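Side-chain contacts in ABC transporter (Caldanaerobius, PDB 4G68), which probably binds xylan-derived oligosaccharides outside the cell and delivers them to its membrane partners, as the solute-binding component of an ABC importer: residues Q218-R221 / D222-G226; D208-A211 / L212-G216; A228-N232 / Q233-D237; Q402-K405 / D406-Q410. All blocks are in the same frame, centred on the assembly; numbering follows the deposited sequence.

Contact 1: Q218-R221 / D222-G226; sequences QLTR and DALNG
Asp222 N donates to Gln218 O at 2.9 Å, the first of four i to i+4 bonds that join the two segments along helix 217-224. Ala223 N to Leu219 O and Leu224 N to Thr220 O follow in the usual way. The last, from Asn225 N to Arg221 O at 2.9 Å, is more bent (137° at the hydrogen), where the chain is already leaving the helix. Gly226 then swings to positive phi, and its N reaches back to Ala223 O at 3.3 Å, one of the two backward bonds of a Schellman motif.

On the outer face Gln218 NE2 gives a 3.0 Å bond to Asp222 OD1, one helical turn on. The CG of Gln218 lies anti to the backbone N (chi1 -167°), and the bend at chi2 then turns the amide along the helix to reach the carboxylate. The oxygen sits close to the amide plane of Gln218, but the NE2 comes to it from above the carboxylate plane, 48° out of it. The inward side is largely apolar: the methyl CG2 of Thr220 lies alongside CD1 of Leu224 at 3.6 Å, both pointing the same way, and Thr220 and Leu224 also touch Trp392 of helix 392-395. Ala223, on this side too, packs on Phe230 and Phe235.

The chemistry thus divides the helix by side. A neutral amide holds a carboxylate on the side where Gln218 is exposed, through one bent bond and probably with modest strength, whereas packing of Thr220, Ala223 and Leu224 makes much of the join to the rest of the protein.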
loop_
_atom_site.group_PDB
_atom_site.type_symbol
_atom_site.label_atom_id
_atom_site.label_comp_id
_atom_site.label_asym_id
_atom_site.label_seq_id
_atom_site.Cartn_x
_atom_site.Cartn_y
_atom_site.Cartn_z
ATOM N N GLN C 218 14.864 11.326 5.094
ATOM C CA GLN C 218 14.706 12.615 5.702
ATOM C C GLN C 218 14.272 13.621 4.628
ATOM O O GLN C 218 13.410 14.475 4.875
ATOM C CB GLN C 218 15.987 13.094 6.416
ATOM C CG GLN C 218 15.731 14.287 7.324
ATOM C CD GLN C 218 14.562 14.011 8.276
ATOM O OE1 GLN C 218 14.546 12.992 8.981
ATOM N NE2 GLN C 218 13.540 14.878 8.247
ATOM N N LEU C 219 14.840 13.525 3.435
ATOM C CA LEU C 219 14.565 14.526 2.408
ATOM C C LEU C 219 13.145 14.398 1.828
ATOM O O LEU C 219 12.538 15.419 1.478
ATOM C CB LEU C 219 15.621 14.482 1.284
ATOM C CG LEU C 219 15.375 15.356 0.021
ATOM C CD1 LEU C 219 15.381 16.860 0.339
ATOM C CD2 LEU C 219 16.387 15.026 -1.080
ATOM N N THR C 220 12.660 13.144 1.634
ATOM C CA THR C 220 11.278 12.889 1.302
ATOM C C THR C 220 10.342 13.505 2.379
ATOM O O THR C 220 9.441 14.315 2.064
ATOM C CB THR C 220 11.036 11.369 1.191
ATOM O OG1 THR C 220 11.568 10.904 -0.068
ATOM C CG2 THR C 220 9.556 11.050 1.279
ATOM N N ARG C 221 10.606 13.161 3.636
ATOM C CA ARG C 221 9.750 13.617 4.741
ATOM C C ARG C 221 9.655 15.148 4.700
ATOM O O ARG C 221 8.565 15.686 4.738
ATOM C CB ARG C 221 10.260 13.087 6.076
ATOM C CG ARG C 221 9.968 11.594 6.307
ATOM C CD ARG C 221 10.185 11.249 7.805
ATOM N NE ARG C 221 10.583 9.878 8.229
ATOM C CZ ARG C 221 9.741 8.853 8.433
ATOM N NH1 ARG C 221 8.424 8.921 8.166
ATOM N NH2 ARG C 221 10.276 7.704 8.852
ATOM N N ASP C 222 10.804 15.802 4.534
ATOM C CA ASP C 222 10.949 17.261 4.522
ATOM C C ASP C 222 10.266 17.936 3.342
ATOM O O ASP C 222 9.718 19.026 3.491
ATOM C CB ASP C 222 12.443 17.653 4.563
ATOM C CG ASP C 222 13.048 17.465 5.916
ATOM O OD1 ASP C 222 12.249 17.251 6.862
ATOM O OD2 ASP C 222 14.291 17.558 6.057
ATOM N N ALA C 223 10.317 17.312 2.165
ATOM C CA ALA C 223 9.632 17.848 1.019
ATOM C C ALA C 223 8.137 17.725 1.247
ATOM O O ALA C 223 7.380 18.659 0.926
ATOM C CB ALA C 223 10.044 17.126 -0.258
ATOM N N LEU C 224 7.715 16.603 1.832
ATOM C CA LEU C 224 6.283 16.339 2.002
ATOM C C LEU C 224 5.679 17.222 3.112
ATOM O O LEU C 224 4.479 17.520 3.079
ATOM C CB LEU C 224 5.998 14.852 2.250
ATOM C CG LEU C 224 6.378 13.854 1.151
ATOM C CD1 LEU C 224 6.236 12.441 1.663
ATOM C CD2 LEU C 224 5.543 14.032 -0.100
ATOM N N ASN C 225 6.521 17.607 4.068
ATOM C CA ASN C 225 6.163 18.467 5.197
ATOM C C ASN C 225 6.340 19.984 4.898
ATOM O O ASN C 225 6.125 20.835 5.772
ATOM C CB ASN C 225 7.028 18.102 6.407
ATOM C CG ASN C 225 6.484 16.953 7.189
ATOM O OD1 ASN C 225 5.308 16.910 7.433
ATOM N ND2 ASN C 225 7.365 16.056 7.652
ATOM N N GLY C 226 6.736 20.315 3.668
ATOM C CA GLY C 226 7.097 21.696 3.310
ATOM C C GLY C 226 8.363 22.311 3.910
ATOM O O GLY C 226 8.532 23.551 3.840
#

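Contact 2: D208-A211 / L212-G216; sequences DMIA and LREGG
Ala211 O, near the C-terminal end of helix 201-215, accepts twice: from Gly215 N at 3.0 Å, the helical bond, and from a water at 2.9 Å. The helix stops at Gly216, whose phi is positive and whose N still bonds to Leu212 O, and which also stands as N-cap of the next helix, 217-224.

One turn back, Met209 and Arg213 cross at a slant, the sulfur over the guanidinium. The Met209 chain, bent at chi2 and chi3, brings SD over the centre of the Arg213 guanidinium, 3.8 Å above its plane, and 3.6 Å from Arg213 CG. A bend at chi2 (-90°) folds the arginine under that sulfur. Its NE, NH1 and NH2 donate to the carbonyl oxygens of Pro303, Glu314 and Phe302, so three backbone acceptors fix the orientation of the buried cation. A leucine in place of Arg213 would probably leave those three carbonyls without their donors and strip Met209 SD of the flat group beneath it.

Glu214, salt-bridged to Lys241, runs beside Ile210 in the same direction, with its CG 4.1 Å from Ile210 CG2.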
loop_
_atom_site.group_PDB
_atom_site.type_symbol
_atom_site.label_atom_id
_atom_site.label_comp_id
_atom_site.label_asym_id
_atom_site.label_seq_id
_atom_site.Cartn_x
_atom_site.Cartn_y
_atom_site.Cartn_z
ATOM N N ASP C 208 8.006 7.272 -6.053
ATOM C CA ASP C 208 8.326 7.357 -4.601
ATOM C C ASP C 208 9.530 6.535 -4.152
ATOM O O ASP C 208 10.414 7.062 -3.448
ATOM C CB ASP C 208 7.127 6.968 -3.743
ATOM C CG ASP C 208 5.953 7.887 -3.925
ATOM O OD1 ASP C 208 6.081 8.825 -4.696
ATOM O OD2 ASP C 208 4.872 7.644 -3.318
ATOM N N MET C 209 9.545 5.252 -4.548
ATOM C CA MET C 209 10.646 4.365 -4.133
ATOM C C MET C 209 11.974 4.884 -4.632
ATOM O O MET C 209 12.961 4.873 -3.890
ATOM C CB MET C 209 10.515 2.915 -4.632
ATOM C CG MET C 209 11.940 2.301 -4.817
ATOM S SD MET C 209 12.664 1.951 -3.178
ATOM C CE MET C 209 11.210 1.161 -2.461
ATOM N N ILE C 210 11.995 5.284 -5.905
ATOM C CA ILE C 210 13.213 5.753 -6.507
ATOM C C ILE C 210 13.661 7.038 -5.806
ATOM O O ILE C 210 14.841 7.111 -5.416
ATOM C CB ILE C 210 13.130 5.902 -8.060
ATOM C CG1 ILE C 210 12.663 4.585 -8.746
ATOM C CG2 ILE C 210 14.484 6.422 -8.582
ATOM C CD1 ILE C 210 12.032 4.812 -10.165
ATOM N N ALA C 211 12.738 7.988 -5.552
ATOM C CA ALA C 211 13.045 9.226 -4.717
ATOM C C ALA C 211 13.606 8.830 -3.355
ATOM O O ALA C 211 14.550 9.443 -2.832
ATOM C CB ALA C 211 11.795 10.129 -4.581
ATOM N N LEU C 212 13.067 7.778 -2.760
ATOM C CA LEU C 212 13.655 7.335 -1.425
ATOM C C LEU C 212 15.064 6.810 -1.534
ATOM O O LEU C 212 15.960 7.113 -0.689
ATOM C CB LEU C 212 12.749 6.341 -0.757
ATOM C CG LEU C 212 12.884 5.822 0.662
ATOM C CD1 LEU C 212 11.914 4.654 0.809
ATOM C CD2 LEU C 212 14.224 5.253 0.979
ATOM N N ARG C 213 15.320 6.076 -2.617
ATOM C CA ARG C 213 16.670 5.634 -2.877
ATOM C C ARG C 213 17.626 6.787 -3.236
ATOM O O ARG C 213 18.760 6.757 -2.778
ATOM C CB ARG C 213 16.681 4.576 -3.951
ATOM C CG ARG C 213 16.016 3.321 -3.461
ATOM C CD ARG C 213 16.990 2.430 -2.821
ATOM N NE ARG C 213 16.417 1.091 -2.553
ATOM C CZ ARG C 213 15.804 0.730 -1.417
ATOM N NH1 ARG C 213 15.694 1.613 -0.418
ATOM N NH2 ARG C 213 15.364 -0.536 -1.255
ATOM N N GLU C 214 17.160 7.783 -4.005
ATOM C CA GLU C 214 18.032 8.924 -4.465
ATOM C C GLU C 214 18.380 9.918 -3.353
ATOM O O GLU C 214 19.526 10.411 -3.245
ATOM C CB GLU C 214 17.412 9.718 -5.615
ATOM C CG GLU C 214 17.188 8.995 -6.964
ATOM C CD GLU C 214 18.455 8.874 -7.816
ATOM O OE1 GLU C 214 19.575 8.783 -7.247
ATOM O OE2 GLU C 214 18.330 8.810 -9.067
ATOM N N GLY C 215 17.389 10.231 -2.533
ATOM C CA GLY C 215 17.489 11.344 -1.564
ATOM C C GLY C 215 17.561 10.924 -0.100
ATOM O O GLY C 215 17.973 11.724 0.727
ATOM N N GLY C 216 17.171 9.680 0.215
ATOM C CA GLY C 216 16.970 9.203 1.591
ATOM C C GLY C 216 15.660 9.618 2.255
ATOM O O GLY C 216 14.947 10.445 1.710
HETATM O O HOH W 1 14.161 11.130 -0.474
#

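Contact 3: A228-N232 / Q233-D237; sequences ASFDN and QAFTD
This is a helix N-cap: Asn232, last residue of the loop that follows helix 217-224, closes the start of helix 233-248. Its side-chain OD1 accepts from Ala234 N at 2.9 Å, and the donor lies in the plane of the amide carbonyl. With CG anti to the backbone N (chi1 173°), the amide reaches forward over the first turn and brings OD1 to 3.4 Å from Ala234 CB.

The backbone carbonyl of the same residue does as much. Asn232 O takes Thr236 N at 3.1 Å through a nearly straight bond (172° at the hydrogen) and Phe235 N at 3.0 Å from above the carbonyl plane, so two of the helix's early N-H groups end on one oxygen. Replacing Asn232 by an alanine would probably leave Ala234 N without its capping acceptor and the first turn less firmly closed.

The approach to the cap is itself folded. Ser229 OG accepts from Asp231 N at 3.0 Å, an ST turn, and Asp231 is the centre of an inverse gamma turn closed by a weak bond from Asn232 N to Phe230 O. Helix 418-429 holds both sides of the cap: Gln426 OE1 accepts from Phe230 N, and Ser422 OG is bonded to Thr236 OG1.

Beneath the cap two phenylalanines meet at a slant. Phe235 also has its ring against Trp392, and Phe230 packs on Ile429. Between the pair, Phe235 CD2 rests 3.5 Å from Phe230 O, and Phe230 CD1 is 3.7 Å from Phe235 CE2.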
loop_
_atom_site.group_PDB
_atom_site.type_symbol
_atom_site.label_atom_id
_atom_site.label_comp_id
_atom_site.label_asym_id
_atom_site.label_seq_id
_atom_site.Cartn_x
_atom_site.Cartn_y
_atom_site.Cartn_z
ATOM N N ALA C 228 11.418 21.413 2.881
ATOM C CA ALA C 228 12.329 21.454 1.733
ATOM C C ALA C 228 11.510 21.649 0.446
ATOM O O ALA C 228 10.298 21.442 0.414
ATOM C CB ALA C 228 13.158 20.162 1.653
ATOM N N SER C 229 12.180 22.088 -0.612
ATOM C CA SER C 229 11.534 22.191 -1.908
ATOM C C SER C 229 11.561 20.820 -2.621
ATOM O O SER C 229 12.544 20.067 -2.510
ATOM C CB SER C 229 12.261 23.230 -2.757
ATOM O OG SER C 229 11.750 23.228 -4.065
ATOM N N PHE C 230 10.492 20.527 -3.358
ATOM C CA PHE C 230 10.427 19.388 -4.301
ATOM C C PHE C 230 11.363 19.541 -5.517
ATOM O O PHE C 230 11.758 18.550 -6.176
ATOM C CB PHE C 230 9.003 19.221 -4.831
ATOM C CG PHE C 230 8.046 18.647 -3.838
ATOM C CD1 PHE C 230 8.033 17.284 -3.574
ATOM C CD2 PHE C 230 7.135 19.480 -3.182
ATOM C CE1 PHE C 230 7.108 16.759 -2.663
ATOM C CE2 PHE C 230 6.213 18.970 -2.263
ATOM C CZ PHE C 230 6.210 17.602 -2.005
ATOM N N ASP C 231 11.669 20.783 -5.856
ATOM C CA ASP C 231 12.564 21.051 -6.979
ATOM C C ASP C 231 14.010 20.904 -6.462
ATOM O O ASP C 231 14.677 21.878 -6.147
ATOM C CB ASP C 231 12.301 22.459 -7.563
ATOM C CG ASP C 231 12.944 22.659 -8.934
ATOM O OD1 ASP C 231 13.522 21.696 -9.488
ATOM O OD2 ASP C 231 12.884 23.794 -9.473
ATOM N N ASN C 232 14.443 19.651 -6.332
ATOM C CA ASN C 232 15.736 19.296 -5.790
ATOM C C ASN C 232 16.280 18.189 -6.700
ATOM O O ASN C 232 15.526 17.363 -7.192
ATOM C CB ASN C 232 15.522 18.796 -4.356
ATOM C CG ASN C 232 16.776 18.219 -3.724
ATOM O OD1 ASN C 232 17.328 17.197 -4.190
ATOM N ND2 ASN C 232 17.232 18.852 -2.629
ATOM N N GLN C 233 17.591 18.155 -6.907
ATOM C CA GLN C 233 18.190 17.227 -7.892
ATOM C C GLN C 233 17.840 15.737 -7.652
ATOM O O GLN C 233 17.574 14.943 -8.610
ATOM C CB GLN C 233 19.717 17.383 -7.915
ATOM C CG GLN C 233 20.374 16.776 -9.147
ATOM C CD GLN C 233 19.858 17.409 -10.420
ATOM O OE1 GLN C 233 19.351 16.725 -11.309
ATOM N NE2 GLN C 233 19.971 18.728 -10.505
ATOM N N ALA C 234 17.859 15.359 -6.374
ATOM C CA ALA C 234 17.561 13.977 -6.008
ATOM C C ALA C 234 16.242 13.525 -6.605
ATOM O O ALA C 234 16.161 12.388 -7.025
ATOM C CB ALA C 234 17.569 13.782 -4.494
ATOM N N PHE C 235 15.235 14.413 -6.597
ATOM C CA PHE C 235 13.842 14.126 -7.015
ATOM C C PHE C 235 13.715 14.227 -8.532
ATOM O O PHE C 235 12.989 13.458 -9.141
ATOM C CB PHE C 235 12.835 15.113 -6.386
ATOM C CG PHE C 235 12.481 14.842 -4.940
ATOM C CD1 PHE C 235 13.144 13.862 -4.177
ATOM C CD2 PHE C 235 11.484 15.591 -4.318
ATOM C CE1 PHE C 235 12.792 13.630 -2.846
ATOM C CE2 PHE C 235 11.123 15.339 -2.979
ATOM C CZ PHE C 235 11.762 14.374 -2.252
ATOM N N THR C 236 14.379 15.215 -9.133
ATOM C CA THR C 236 14.495 15.262 -10.586
ATOM C C THR C 236 15.185 13.951 -11.055
ATOM O O THR C 236 14.584 13.156 -11.844
ATOM C CB THR C 236 15.254 16.523 -11.073
ATOM O OG1 THR C 236 14.745 17.662 -10.375
ATOM C CG2 THR C 236 15.027 16.771 -12.578
ATOM N N ASP C 237 16.384 13.698 -10.516
ATOM C CA ASP C 237 17.144 12.457 -10.762
ATOM C C ASP C 237 16.306 11.196 -10.618
ATOM O O ASP C 237 16.507 10.282 -11.385
ATOM C CB ASP C 237 18.352 12.313 -9.846
ATOM C CG ASP C 237 19.563 13.174 -10.276
ATOM O OD1 ASP C 237 19.585 13.778 -11.393
ATOM O OD2 ASP C 237 20.519 13.211 -9.452
#

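Contact 4: Q402-K405 / D406-Q410; sequences QTHK and DLVAQ
Gln402 NE2 donates to Asp406 OD1 at 3.1 Å, an i to i+4 side-chain bond on the alpha-helix 398-412. The amide and carboxylate planes lie only 13° apart, yet the bond is not in plane for either group: NE2 reaches OD1 from above the carboxylate plane, and OD1 is tilted off the amide plane. Gln402 CG lies 3.4 Å from Asp406 OD2, the other oxygen.

On another side of the helix His404 and Val408 run alongside each other in the same direction. The ring stands anti to the backbone N (chi1 -174°), which carries it along the helix, and its CE1 comes to 3.2 Å from Val408 CG2, a tight approach. Thr403 CG2 and Leu407 CD1 make a looser pair at 3.9 Å, pointing alike.

The next shell holds these groups in place. His404 NE2 bonds to Asp208 OD1 while the imidazole stacks on the ring of Trp392, so its rotation is set by a hydrogen bond at NE2 and by the stacked ring. Thr403 OG1 is bonded to Asp399 O, one turn back, which probably helps hold the methyl beside Leu407. Asp406 has Glu200 close by, a like charge that would probably raise the proton affinity of both, an effect that nearby Lys405 may offset.

Under it all run the helix's own i to i+4 backbone bonds. Leu407 N bonds to Thr403 O at 3.0 Å, and Val408 N to His404 O at 2.8 Å, with 167° at the hydrogen.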
loop_
_atom_site.group_PDB
_atom_site.type_symbol
_atom_site.label_atom_id
_atom_site.label_comp_id
_atom_site.label_asym_id
_atom_site.label_seq_id
_atom_site.Cartn_x
_atom_site.Cartn_y
_atom_site.Cartn_z
ATOM N N GLN C 402 -3.327 14.344 -5.294
ATOM C CA GLN C 402 -3.721 14.165 -6.658
ATOM C C GLN C 402 -2.668 14.777 -7.591
ATOM O O GLN C 402 -2.357 14.188 -8.628
ATOM C CB GLN C 402 -5.082 14.750 -6.913
ATOM C CG GLN C 402 -5.538 14.424 -8.300
ATOM C CD GLN C 402 -6.034 13.006 -8.406
ATOM O OE1 GLN C 402 -7.065 12.650 -7.802
ATOM N NE2 GLN C 402 -5.323 12.176 -9.202
ATOM N N THR C 403 -2.104 15.927 -7.204
ATOM C CA THR C 403 -1.083 16.635 -8.004
ATOM C C THR C 403 0.100 15.671 -8.346
ATOM O O THR C 403 0.453 15.478 -9.541
ATOM C CB THR C 403 -0.626 17.957 -7.314
ATOM O OG1 THR C 403 -1.694 18.945 -7.311
ATOM C CG2 THR C 403 0.619 18.554 -7.995
ATOM N N HIS C 404 0.686 15.082 -7.296
ATOM C CA HIS C 404 1.732 14.065 -7.417
ATOM C C HIS C 404 1.322 12.962 -8.359
ATOM O O HIS C 404 2.011 12.695 -9.327
ATOM C CB HIS C 404 2.118 13.507 -6.032
ATOM C CG HIS C 404 3.309 12.557 -6.061
ATOM N ND1 HIS C 404 4.386 12.772 -6.839
ATOM C CD2 HIS C 404 3.523 11.360 -5.419
ATOM C CE1 HIS C 404 5.243 11.775 -6.697
ATOM N NE2 HIS C 404 4.730 10.908 -5.812
ATOM N N LYS C 405 0.176 12.329 -8.094
ATOM C CA LYS C 405 -0.312 11.255 -8.956
ATOM C C LYS C 405 -0.431 11.664 -10.401
ATOM O O LYS C 405 -0.091 10.861 -11.290
ATOM C CB LYS C 405 -1.663 10.719 -8.473
ATOM C CG LYS C 405 -1.576 9.904 -7.200
ATOM C CD LYS C 405 -2.939 9.629 -6.606
ATOM C CE LYS C 405 -3.883 8.900 -7.529
ATOM N NZ LYS C 405 -5.207 8.945 -6.887
ATOM N N ASP C 406 -0.911 12.888 -10.672
ATOM C CA ASP C 406 -1.155 13.272 -12.096
ATOM C C ASP C 406 0.127 13.520 -12.861
ATOM O O ASP C 406 0.274 13.049 -14.038
ATOM C CB ASP C 406 -2.064 14.500 -12.252
ATOM C CG ASP C 406 -3.458 14.265 -11.723
ATOM O OD1 ASP C 406 -3.926 13.102 -11.762
ATOM O OD2 ASP C 406 -4.085 15.243 -11.233
ATOM N N LEU C 407 1.055 14.189 -12.172
ATOM C CA LEU C 407 2.359 14.513 -12.691
ATOM C C LEU C 407 3.289 13.311 -12.812
ATOM O O LEU C 407 4.138 13.265 -13.669
ATOM C CB LEU C 407 3.027 15.553 -11.754
ATOM C CG LEU C 407 2.507 17.016 -11.708
ATOM C CD1 LEU C 407 3.288 17.857 -10.699
ATOM C CD2 LEU C 407 2.467 17.683 -13.086
ATOM N N VAL C 408 3.231 12.391 -11.865
ATOM C CA VAL C 408 4.016 11.172 -12.076
ATOM C C VAL C 408 3.422 10.541 -13.326
ATOM O O VAL C 408 4.172 10.006 -14.147
ATOM C CB VAL C 408 4.066 10.203 -10.851
ATOM C CG1 VAL C 408 4.590 8.811 -11.268
ATOM C CG2 VAL C 408 4.970 10.758 -9.753
ATOM N N ALA C 409 2.090 10.568 -13.468
ATOM C CA ALA C 409 1.482 9.919 -14.642
ATOM C C ALA C 409 2.090 10.521 -15.933
ATOM O O ALA C 409 2.589 9.797 -16.769
ATOM C CB ALA C 409 -0.038 10.014 -14.622
ATOM N N GLN C 410 2.183 11.849 -15.987
ATOM C CA GLN C 410 2.803 12.560 -17.129
ATOM C C GLN C 410 4.306 12.260 -17.391
ATOM O O GLN C 410 4.773 12.354 -18.552
ATOM C CB GLN C 410 2.599 14.047 -16.912
ATOM C CG GLN C 410 1.175 14.453 -17.174
ATOM C CD GLN C 410 0.705 15.574 -16.285
ATOM O OE1 GLN C 410 1.357 16.638 -16.138
ATOM N NE2 GLN C 410 -0.439 15.344 -15.677
#

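In the fold
Along the chain the order is contact 2 (helix 201-215), contact 1 (helix 217-224), contact 3 (the loop and start of helix 233-248) and, much later, contact 4 (helix 398-412). The first three follow one another through consecutive helices, their centres 10 to 11 Å apart. Contact 3 packs on both of the others: Leu219 CD2 meets Ala234 CB at 3.8 Å, and Ala211 CB meets Phe235 CD1 at 4.0 Å. Contact 4, with its centre 15 to 17 Å from theirs, joins contact 2 through Asp208 and His404. Thus the late helix 398-412 bonds directly to helix 201-215, while Trp392 is the common neighbour of all four contacts.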